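Local coordinates for protein diaminopimelate decarboxylase (Aquifex aeolicus, PDB 2P3E) that probably decarboxylates meso-diaminopimelate to L-lysine with the help of pyridoxal 5'-phosphate, the last step of the lysine pathway through diaminopimelate, at residues N8-Y13 against I44-E49; M126-S131 against G200-I205; G302-I307 against A355-I360. One frame throughout, in Å; residues are numbered along the deposited sequence.

Contact 1: residues N8-Y13 against I44-E49; sequences NPYLEY and IKERFE
Tyr10 meets Glu46 at the rim of its phenol ring, with the carboxylate standing by the edge and over neither face. Glu46 CD lies in the ring plane, and Glu46 OE1 comes up beside the ring carbon, 3.3 Å from Tyr10 CE2. The carboxylate is turned 42° from the ring, so the two flat groups are neither stacked nor coplanar. Asn8 OD1 is also at the edge of this ring, in its plane.

The two side chains run at each other from opposite directions. Glu46 leaves the helix with CG anti to its carbonyl carbon (chi1 -74°) and then extends, which brings its acid end across to the phenol. The approach of Tyr10 OH to Glu46 OE2 is too short to be trusted in the model, and no bond can be read from it.

On the other side, the backbone around Tyr10 is firmly shaped. Residues Asn8 to Leu11 make a type I turn, closed by Leu11 N to Asn8 O at 3.0 Å, and Pro9 suits it because its ring fixes phi at a value the turn needs. Asn8 adds an Asx turn: its OD1 accepts from Tyr10 N at 2.9 Å, while its ND2 is held by Asn287 O. Tyr10 also bonds through its backbone to Glu21, just beyond the paired ends of strands 11-14 and 17-20.

The contact thus joins the turn leading into the N-terminal sheet to helix 41-54 at the surface, away from the cofactor and substrate sites. Its chemistry is polar: a long acid and a phenol can both face water and still meet. A carboxylate at the ring's C-H edge would be electrostatically reasonable, but the clash leaves its pairing with the hydroxyl undecided.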
loop_
_atom_site.group_PDB
_atom_site.type_symbol
_atom_site.label_atom_id
_atom_site.label_comp_id
_atom_site.label_asym_id
_atom_site.label_seq_id
_atom_site.Cartn_x
_atom_site.Cartn_y
_atom_site.Cartn_z
ATOM N N ASN B 8 -18.011 -13.461 13.610
ATOM C CA ASN B 8 -18.328 -12.378 14.530
ATOM C C ASN B 8 -19.760 -12.598 15.031
ATOM O O ASN B 8 -20.705 -12.566 14.235
ATOM C CB ASN B 8 -18.186 -11.010 13.829
ATOM C CG ASN B 8 -18.328 -9.827 14.783
ATOM O OD1 ASN B 8 -19.173 -9.834 15.685
ATOM N ND2 ASN B 8 -17.496 -8.788 14.584
ATOM N N PRO B 9 -19.924 -12.838 16.342
ATOM C CA PRO B 9 -21.270 -13.203 16.809
ATOM C C PRO B 9 -22.248 -12.028 16.816
ATOM O O PRO B 9 -23.433 -12.229 17.090
ATOM C CB PRO B 9 -21.016 -13.722 18.228
ATOM C CG PRO B 9 -19.804 -13.032 18.671
ATOM C CD PRO B 9 -18.950 -12.820 17.445
ATOM N N TYR B 10 -21.763 -10.826 16.490
ATOM C CA TYR B 10 -22.636 -9.655 16.328
ATOM C C TYR B 10 -23.161 -9.490 14.900
ATOM O O TYR B 10 -23.949 -8.590 14.639
ATOM C CB TYR B 10 -21.947 -8.384 16.826
ATOM C CG TYR B 10 -21.724 -8.423 18.312
ATOM C CD1 TYR B 10 -22.773 -8.103 19.187
ATOM C CD2 TYR B 10 -20.496 -8.812 18.852
ATOM C CE1 TYR B 10 -22.611 -8.156 20.539
ATOM C CE2 TYR B 10 -20.317 -8.865 20.232
ATOM C CZ TYR B 10 -21.393 -8.528 21.064
ATOM O OH TYR B 10 -21.284 -8.556 22.432
ATOM N N LEU B 11 -22.738 -10.384 14.005
ATOM C CA LEU B 11 -23.231 -10.419 12.638
ATOM C C LEU B 11 -24.425 -11.359 12.526
ATOM O O LEU B 11 -24.399 -12.483 13.040
ATOM C CB LEU B 11 -22.152 -10.916 11.670
ATOM C CG LEU B 11 -21.081 -9.984 11.103
ATOM C CD1 LEU B 11 -20.020 -10.825 10.396
ATOM C CD2 LEU B 11 -21.703 -8.982 10.134
ATOM N N GLU B 12 -25.450 -10.911 11.817
ATOM C CA GLU B 12 -26.598 -11.768 11.534
ATOM C C GLU B 12 -27.409 -11.234 10.378
ATOM O O GLU B 12 -27.458 -10.020 10.143
ATOM C CB GLU B 12 -27.509 -11.893 12.769
ATOM C CG GLU B 12 -28.063 -10.589 13.267
ATOM C CD GLU B 12 -29.128 -10.770 14.348
ATOM O OE1 GLU B 12 -29.071 -11.775 15.099
ATOM O OE2 GLU B 12 -30.021 -9.904 14.438
ATOM N N TYR B 13 -28.056 -12.152 9.668
ATOM C CA TYR B 13 -29.102 -11.782 8.734
ATOM C C TYR B 13 -30.446 -11.651 9.455
ATOM O O TYR B 13 -30.784 -12.480 10.311
ATOM C CB TYR B 13 -29.206 -12.809 7.625
ATOM C CG TYR B 13 -28.116 -12.728 6.582
ATOM C CD1 TYR B 13 -28.080 -11.684 5.655
ATOM C CD2 TYR B 13 -27.141 -13.717 6.498
ATOM C CE1 TYR B 13 -27.082 -11.617 4.677
ATOM C CE2 TYR B 13 -26.145 -13.666 5.521
ATOM C CZ TYR B 13 -26.117 -12.603 4.622
ATOM O OH TYR B 13 -25.133 -12.569 3.663
ATOM N N ILE B 44 -14.580 -5.862 19.749
ATOM C CA ILE B 44 -13.247 -5.412 20.168
ATOM C C ILE B 44 -13.076 -5.562 21.686
ATOM O O ILE B 44 -12.085 -6.150 22.154
ATOM C CB ILE B 44 -12.963 -3.955 19.728
ATOM C CG1 ILE B 44 -12.921 -3.844 18.191
ATOM C CG2 ILE B 44 -11.634 -3.468 20.295
ATOM C CD1 ILE B 44 -13.003 -2.414 17.664
ATOM N N LYS B 45 -14.037 -5.019 22.444
ATOM C CA LYS B 45 -14.009 -5.056 23.909
ATOM C C LYS B 45 -13.955 -6.491 24.426
ATOM O O LYS B 45 -13.192 -6.782 25.348
ATOM C CB LYS B 45 -15.224 -4.318 24.524
ATOM C CG LYS B 45 -15.271 -2.801 24.291
ATOM C CD LYS B 45 -16.658 -2.222 24.655
ATOM C CE LYS B 45 -16.682 -0.693 24.592
ATOM N NZ LYS B 45 -17.937 -0.163 25.223
ATOM N N GLU B 46 -14.759 -7.373 23.838
ATOM C CA GLU B 46 -14.850 -8.768 24.280
ATOM C C GLU B 46 -13.611 -9.602 23.945
ATOM O O GLU B 46 -13.228 -10.474 24.731
ATOM C CB GLU B 46 -16.099 -9.457 23.727
ATOM C CG GLU B 46 -17.373 -8.997 24.423
ATOM C CD GLU B 46 -18.630 -9.299 23.636
ATOM O OE1 GLU B 46 -18.605 -10.172 22.744
ATOM O OE2 GLU B 46 -19.657 -8.648 23.929
ATOM N N ARG B 47 -12.992 -9.343 22.788
ATOM C CA ARG B 47 -11.692 -9.975 22.484
ATOM C C ARG B 47 -10.612 -9.554 23.474
ATOM O O ARG B 47 -9.805 -10.389 23.913
ATOM C CB ARG B 47 -11.221 -9.668 21.051
ATOM C CG ARG B 47 -12.188 -10.131 19.967
ATOM C CD ARG B 47 -12.368 -11.642 19.925
ATOM N NE ARG B 47 -11.186 -12.254 19.321
ATOM C CZ ARG B 47 -11.159 -13.448 18.734
ATOM N NH1 ARG B 47 -12.264 -14.203 18.669
ATOM N NH2 ARG B 47 -10.014 -13.887 18.214
ATOM N N PHE B 48 -10.567 -8.260 23.790
ATOM C CA PHE B 48 -9.610 -7.763 24.765
ATOM C C PHE B 48 -9.850 -8.391 26.140
ATOM O O PHE B 48 -8.894 -8.797 26.819
ATOM C CB PHE B 48 -9.619 -6.232 24.889
ATOM C CG PHE B 48 -8.648 -5.710 25.920
ATOM C CD1 PHE B 48 -7.300 -5.583 25.621
ATOM C CD2 PHE B 48 -9.085 -5.368 27.205
ATOM C CE1 PHE B 48 -6.384 -5.119 26.580
ATOM C CE2 PHE B 48 -8.178 -4.885 28.170
ATOM C CZ PHE B 48 -6.828 -4.778 27.861
ATOM N N GLU B 49 -11.126 -8.438 26.540
ATOM C CA GLU B 49 -11.501 -8.981 27.837
ATOM C C GLU B 49 -11.212 -10.479 27.932
ATOM O O GLU B 49 -10.915 -10.993 29.013
ATOM C CB GLU B 49 -12.977 -8.682 28.162
ATOM C CG GLU B 49 -13.287 -7.204 28.461
ATOM C CD GLU B 49 -12.413 -6.606 29.545
ATOM O OE1 GLU B 49 -12.093 -7.312 30.530
ATOM O OE2 GLU B 49 -12.048 -5.417 29.419
#

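Contact 2: residues M126-S131 against G200-I205; sequences MFNVES and GIHCHI
This is a buried amide-on-ring stack inside the parallel barrel of the pyridoxal-binding domain. Strands 126-129 and 196-202 are not paired; strand 149-156 lies between them in the sheet, and they meet through side chains directed into the barrel. The amide of Asn128 lies flat on the imidazole of His202, the planes only 6° apart, with Asn128 ND2 above the ring centre. Asn128 OD1 overhangs the base of the other side chain, 3.3 Å from His202 CB. With CG anti to its backbone N (chi1 177°), His202 swings its ring beneath the amide, while His204 N lies off the opposite face.

Two residues earlier on each strand, Met126 SD rests 3.9 Å from Gly200 CA. Glycine suits this place because a CB would stand 2.5 Å from that sulfur; the slender, unbranched methionine chain brings its sulfur against the bare CA.

One nitrogen of each group is bonded elsewhere in the barrel. His202 NE2 is bonded to Glu279 OE1, a residue that by similarity binds the cofactor, and Asn128 ND2 has a weak bond to Asp240. Were His202 an alanine, Glu279 would probably lose this partner and the Asn128 amide its flat support, with just the weak bond to Asp240 named here to steady its rotation.

The stack itself uses no hydrogen bond: Asn128 OD1 and His202 ND1 are buried without any partner in the model. Shape and face-to-face packing therefore do the work here, consistent with a second-shell role in positioning Glu279.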
loop_
_atom_site.group_PDB
_atom_site.type_symbol
_atom_site.label_atom_id
_atom_site.label_comp_id
_atom_site.label_asym_id
_atom_site.label_seq_id
_atom_site.Cartn_x
_atom_site.Cartn_y
_atom_site.Cartn_z
ATOM N N MET B 126 9.499 -0.366 28.104
ATOM C CA MET B 126 10.564 -1.210 27.625
ATOM C C MET B 126 10.784 -1.068 26.117
ATOM O O MET B 126 9.824 -1.062 25.347
ATOM C CB MET B 126 10.182 -2.653 27.951
ATOM C CG MET B 126 11.238 -3.696 27.774
ATOM S SD MET B 126 10.691 -5.160 28.661
ATOM C CE MET B 126 9.581 -5.996 27.512
ATOM N N PHE B 127 12.054 -0.963 25.725
ATOM C CA PHE B 127 12.483 -1.150 24.338
ATOM C C PHE B 127 12.810 -2.627 24.082
ATOM O O PHE B 127 13.647 -3.233 24.790
ATOM C CB PHE B 127 13.732 -0.321 24.040
ATOM C CG PHE B 127 13.497 1.158 24.050
ATOM C CD1 PHE B 127 13.182 1.835 22.874
ATOM C CD2 PHE B 127 13.559 1.875 25.249
ATOM C CE1 PHE B 127 12.951 3.221 22.894
ATOM C CE2 PHE B 127 13.334 3.258 25.279
ATOM C CZ PHE B 127 13.037 3.926 24.103
ATOM N N ASN B 128 12.144 -3.213 23.092
ATOM C CA ASN B 128 12.498 -4.547 22.613
ATOM C C ASN B 128 13.522 -4.418 21.500
ATOM O O ASN B 128 13.197 -4.081 20.350
ATOM C CB ASN B 128 11.253 -5.347 22.187
ATOM C CG ASN B 128 10.342 -5.646 23.359
ATOM O OD1 ASN B 128 10.815 -5.949 24.463
ATOM N ND2 ASN B 128 9.039 -5.572 23.135
ATOM N N VAL B 129 14.773 -4.685 21.874
ATOM C CA VAL B 129 15.921 -4.344 21.083
ATOM C C VAL B 129 16.218 -5.408 20.034
ATOM O O VAL B 129 16.215 -6.619 20.315
ATOM C CB VAL B 129 17.167 -4.032 21.981
ATOM C CG1 VAL B 129 18.383 -3.804 21.145
ATOM C CG2 VAL B 129 16.916 -2.777 22.834
ATOM N N GLU B 130 16.490 -4.910 18.831
ATOM C CA GLU B 130 16.644 -5.697 17.618
ATOM C C GLU B 130 18.095 -5.827 17.133
ATOM O O GLU B 130 18.372 -6.647 16.256
ATOM C CB GLU B 130 15.774 -5.083 16.510
ATOM C CG GLU B 130 14.270 -5.215 16.749
ATOM C CD GLU B 130 13.733 -6.629 16.531
ATOM O OE1 GLU B 130 14.490 -7.525 16.082
ATOM O OE2 GLU B 130 12.536 -6.830 16.806
ATOM N N SER B 131 19.017 -5.029 17.695
ATOM C CA SER B 131 20.436 -5.152 17.350
ATOM C C SER B 131 21.370 -4.616 18.436
ATOM O O SER B 131 20.971 -3.838 19.304
ATOM C CB SER B 131 20.751 -4.445 16.015
ATOM O OG SER B 131 20.500 -3.056 16.144
ATOM N N GLY B 200 13.921 -6.950 30.746
ATOM C CA GLY B 200 13.066 -7.915 30.079
ATOM C C GLY B 200 13.698 -8.878 29.111
ATOM O O GLY B 200 14.887 -8.797 28.806
ATOM N N ILE B 201 12.863 -9.800 28.639
ATOM C CA ILE B 201 13.170 -10.682 27.513
ATOM C C ILE B 201 11.953 -10.612 26.610
ATOM O O ILE B 201 10.823 -10.564 27.104
ATOM C CB ILE B 201 13.364 -12.172 27.946
ATOM C CG1 ILE B 201 14.493 -12.307 28.974
ATOM C CG2 ILE B 201 13.551 -13.088 26.702
ATOM C CD1 ILE B 201 14.530 -13.656 29.679
ATOM N N HIS B 202 12.180 -10.600 25.301
ATOM C CA HIS B 202 11.071 -10.535 24.345
ATOM C C HIS B 202 11.178 -11.653 23.313
ATOM O O HIS B 202 12.277 -11.959 22.825
ATOM C CB HIS B 202 11.050 -9.170 23.635
ATOM C CG HIS B 202 9.985 -9.041 22.580
ATOM N ND1 HIS B 202 10.168 -8.728 21.265
ATOM C CD2 HIS B 202 8.633 -9.180 22.748
ATOM C CE1 HIS B 202 8.954 -8.692 20.663
ATOM N NE2 HIS B 202 8.025 -8.964 21.564
ATOM N N CYS B 203 10.046 -12.264 22.994
ATOM C CA CYS B 203 9.960 -13.082 21.786
ATOM C C CYS B 203 8.658 -12.811 21.049
ATOM O O CYS B 203 7.629 -12.543 21.658
ATOM C CB CYS B 203 10.121 -14.571 22.103
ATOM S SG CYS B 203 8.753 -15.309 23.025
ATOM N N HIS B 204 8.714 -12.823 19.726
ATOM C CA HIS B 204 7.496 -12.767 18.927
ATOM C C HIS B 204 7.689 -13.777 17.816
ATOM O O HIS B 204 8.434 -13.528 16.866
ATOM C CB HIS B 204 7.242 -11.361 18.366
ATOM C CG HIS B 204 6.035 -11.278 17.477
ATOM N ND1 HIS B 204 4.746 -11.350 17.962
ATOM C CD2 HIS B 204 5.923 -11.140 16.134
ATOM C CE1 HIS B 204 3.892 -11.255 16.959
ATOM N NE2 HIS B 204 4.581 -11.125 15.838
ATOM N N ILE B 205 7.007 -14.910 17.943
ATOM C CA ILE B 205 7.325 -16.098 17.145
ATOM C C ILE B 205 6.709 -16.173 15.748
ATOM O O ILE B 205 7.151 -16.976 14.933
ATOM C CB ILE B 205 6.992 -17.396 17.902
ATOM C CG1 ILE B 205 5.481 -17.533 18.140
ATOM C CG2 ILE B 205 7.807 -17.456 19.211
ATOM C CD1 ILE B 205 5.057 -18.989 18.407
#

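Contact 3: residues G302-I307 against A355-I360; sequences GSKHFI and ALDREI
Lys304 reaches Asp357 by a doubly bent side chain. From CB the chain first runs straight, CG lying anti to the carbonyl carbon and CD continuing the line. It then folds at chi3 (84°) and again at chi4 (54°), which turns the tip toward the other segment. The methylenes merely carry the ammonium group; NZ alone makes the contact, a rather long salt bridge of 3.4 Å to Asp357 OD1. Asp342 adds a second, weak ion pair to NZ, and a flexible lysine suits a partly exposed place with an acid on the facing segment and a second one farther off.

Asp342 belongs to strand 338-344, which lies between strands 304-309 and 358-361 in the mixed sheet, parallel to the former and antiparallel to the latter. Across from strand 338-344, the chain turns a corner at Leu356 and Asp357, and Asp357 with Arg358 forms a G1 beta bulge. Asp357 sits there with positive phi, its backbone N bonded to Asp342 OD1.

Further along, the contact becomes apolar. Ile307 CD1 touches Ile360 CG2 at 3.7 Å, branched chains well suited to strands and to a buried layer. Val295 and Leu298 of strand 289-301 pack against Ile307, and Ile328 touches Ile360.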
loop_
_atom_site.group_PDB
_atom_site.type_symbol
_atom_site.label_atom_id
_atom_site.label_comp_id
_atom_site.label_asym_id
_atom_site.label_seq_id
_atom_site.Cartn_x
_atom_site.Cartn_y
_atom_site.Cartn_z
ATOM N N GLY B 302 -14.827 -14.741 -21.757
ATOM C CA GLY B 302 -14.690 -16.181 -21.969
ATOM C C GLY B 302 -15.551 -16.967 -20.995
ATOM O O GLY B 302 -16.775 -16.807 -20.969
ATOM N N SER B 303 -14.903 -17.809 -20.190
ATOM C CA SER B 303 -15.585 -18.628 -19.188
ATOM C C SER B 303 -15.601 -18.003 -17.791
ATOM O O SER B 303 -16.088 -18.625 -16.847
ATOM C CB SER B 303 -14.949 -20.026 -19.111
ATOM O OG SER B 303 -13.614 -19.979 -18.623
ATOM N N LYS B 304 -15.082 -16.783 -17.653
ATOM C CA LYS B 304 -15.011 -16.129 -16.339
ATOM C C LYS B 304 -16.099 -15.081 -16.128
ATOM O O LYS B 304 -16.451 -14.340 -17.055
ATOM C CB LYS B 304 -13.638 -15.490 -16.110
ATOM C CG LYS B 304 -12.493 -16.477 -15.990
ATOM C CD LYS B 304 -11.145 -15.769 -15.933
ATOM C CE LYS B 304 -10.792 -15.306 -14.527
ATOM N NZ LYS B 304 -10.866 -16.438 -13.555
ATOM N N HIS B 305 -16.626 -15.048 -14.904
ATOM C CA HIS B 305 -17.548 -14.019 -14.468
ATOM C C HIS B 305 -16.773 -13.059 -13.558
ATOM O O HIS B 305 -16.157 -13.482 -12.589
ATOM C CB HIS B 305 -18.755 -14.632 -13.746
ATOM C CG HIS B 305 -19.828 -13.640 -13.386
ATOM N ND1 HIS B 305 -20.376 -12.764 -14.299
ATOM C CD2 HIS B 305 -20.474 -13.408 -12.215
ATOM C CE1 HIS B 305 -21.301 -12.028 -13.706
ATOM N NE2 HIS B 305 -21.393 -12.409 -12.443
ATOM N N PHE B 306 -16.792 -11.772 -13.907
ATOM C CA PHE B 306 -16.208 -10.727 -13.075
ATOM C C PHE B 306 -17.317 -9.903 -12.429
ATOM O O PHE B 306 -18.289 -9.493 -13.099
ATOM C CB PHE B 306 -15.266 -9.827 -13.893
ATOM C CG PHE B 306 -14.073 -10.548 -14.465
ATOM C CD1 PHE B 306 -12.874 -10.615 -13.757
ATOM C CD2 PHE B 306 -14.136 -11.151 -15.721
ATOM C CE1 PHE B 306 -11.767 -11.280 -14.285
ATOM C CE2 PHE B 306 -13.030 -11.816 -16.254
ATOM C CZ PHE B 306 -11.842 -11.871 -15.532
ATOM N N ILE B 307 -17.165 -9.675 -11.126
ATOM C CA ILE B 307 -18.015 -8.775 -10.361
ATOM C C ILE B 307 -17.094 -7.613 -9.966
ATOM O O ILE B 307 -16.213 -7.766 -9.115
ATOM C CB ILE B 307 -18.590 -9.474 -9.110
ATOM C CG1 ILE B 307 -19.473 -10.676 -9.524
ATOM C CG2 ILE B 307 -19.355 -8.489 -8.221
ATOM C CD1 ILE B 307 -20.017 -11.497 -8.361
ATOM N N ALA B 355 -11.156 -11.350 -4.401
ATOM C CA ALA B 355 -11.287 -12.830 -4.390
ATOM C C ALA B 355 -11.264 -13.360 -5.814
ATOM O O ALA B 355 -11.759 -12.696 -6.740
ATOM C CB ALA B 355 -12.573 -13.265 -3.686
ATOM N N LEU B 356 -10.672 -14.543 -5.994
ATOM C CA LEU B 356 -10.631 -15.196 -7.305
ATOM C C LEU B 356 -11.357 -16.527 -7.293
ATOM O O LEU B 356 -11.252 -17.272 -6.325
ATOM C CB LEU B 356 -9.181 -15.425 -7.752
ATOM C CG LEU B 356 -8.256 -14.205 -7.893
ATOM C CD1 LEU B 356 -6.849 -14.649 -8.286
ATOM C CD2 LEU B 356 -8.797 -13.236 -8.911
ATOM N N ASP B 357 -12.067 -16.836 -8.382
ATOM C CA ASP B 357 -12.749 -18.139 -8.549
ATOM C C ASP B 357 -13.571 -18.487 -7.307
ATOM O O ASP B 357 -13.502 -19.621 -6.788
ATOM C CB ASP B 357 -11.720 -19.243 -8.823
ATOM C CG ASP B 357 -11.059 -19.112 -10.180
ATOM O OD1 ASP B 357 -11.700 -18.618 -11.134
ATOM O OD2 ASP B 357 -9.885 -19.503 -10.290
ATOM N N ARG B 358 -14.346 -17.514 -6.819
ATOM C CA ARG B 358 -15.071 -17.667 -5.575
ATOM C C ARG B 358 -16.559 -17.847 -5.812
ATOM O O ARG B 358 -17.161 -17.140 -6.641
ATOM C CB ARG B 358 -14.836 -16.455 -4.663
ATOM C CG ARG B 358 -15.443 -16.580 -3.272
ATOM C CD ARG B 358 -14.608 -17.466 -2.306
ATOM N NE ARG B 358 -13.206 -17.028 -2.216
ATOM C CZ ARG B 358 -12.784 -16.012 -1.464
ATOM N NH1 ARG B 358 -13.644 -15.337 -0.705
ATOM N NH2 ARG B 358 -11.493 -15.664 -1.457
ATOM N N GLU B 359 -17.153 -18.767 -5.054
ATOM C CA GLU B 359 -18.594 -18.978 -5.076
ATOM C C GLU B 359 -19.291 -17.852 -4.327
ATOM O O GLU B 359 -18.914 -17.505 -3.195
ATOM C CB GLU B 359 -18.954 -20.322 -4.436
ATOM C CG GLU B 359 -18.729 -21.518 -5.361
ATOM C CD GLU B 359 -19.833 -21.712 -6.399
ATOM O OE1 GLU B 359 -20.748 -20.851 -6.519
ATOM O OE2 GLU B 359 -19.775 -22.742 -7.108
ATOM N N ILE B 360 -20.291 -17.273 -4.978
ATOM C CA ILE B 360 -21.058 -16.186 -4.399
ATOM C C ILE B 360 -22.423 -16.109 -5.069
ATOM O O ILE B 360 -22.555 -16.403 -6.257
ATOM C CB ILE B 360 -20.321 -14.824 -4.549
ATOM C CG1 ILE B 360 -20.994 -13.750 -3.686
ATOM C CG2 ILE B 360 -20.212 -14.409 -6.024
ATOM C CD1 ILE B 360 -20.206 -12.430 -3.620
#

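How the contacts relate
The three contacts follow one another along the chain without overlapping. Contact 2 is the one near the active site: the side chain of His202 is about 3 Å from that of Glu279 and about 8 Å from that of Lys65, the probable site of cofactor attachment, which carries no cofactor here. Contacts 1 and 3 both lie across the chain's centre from contact 2, with centres about 31 and 44 Å from its own. Contact 3 lies in the mixed sheet; its centre and that of contact 1 are about 30 Å apart, although the nearest atoms of the two come within about 9 Å. None of the three touches another.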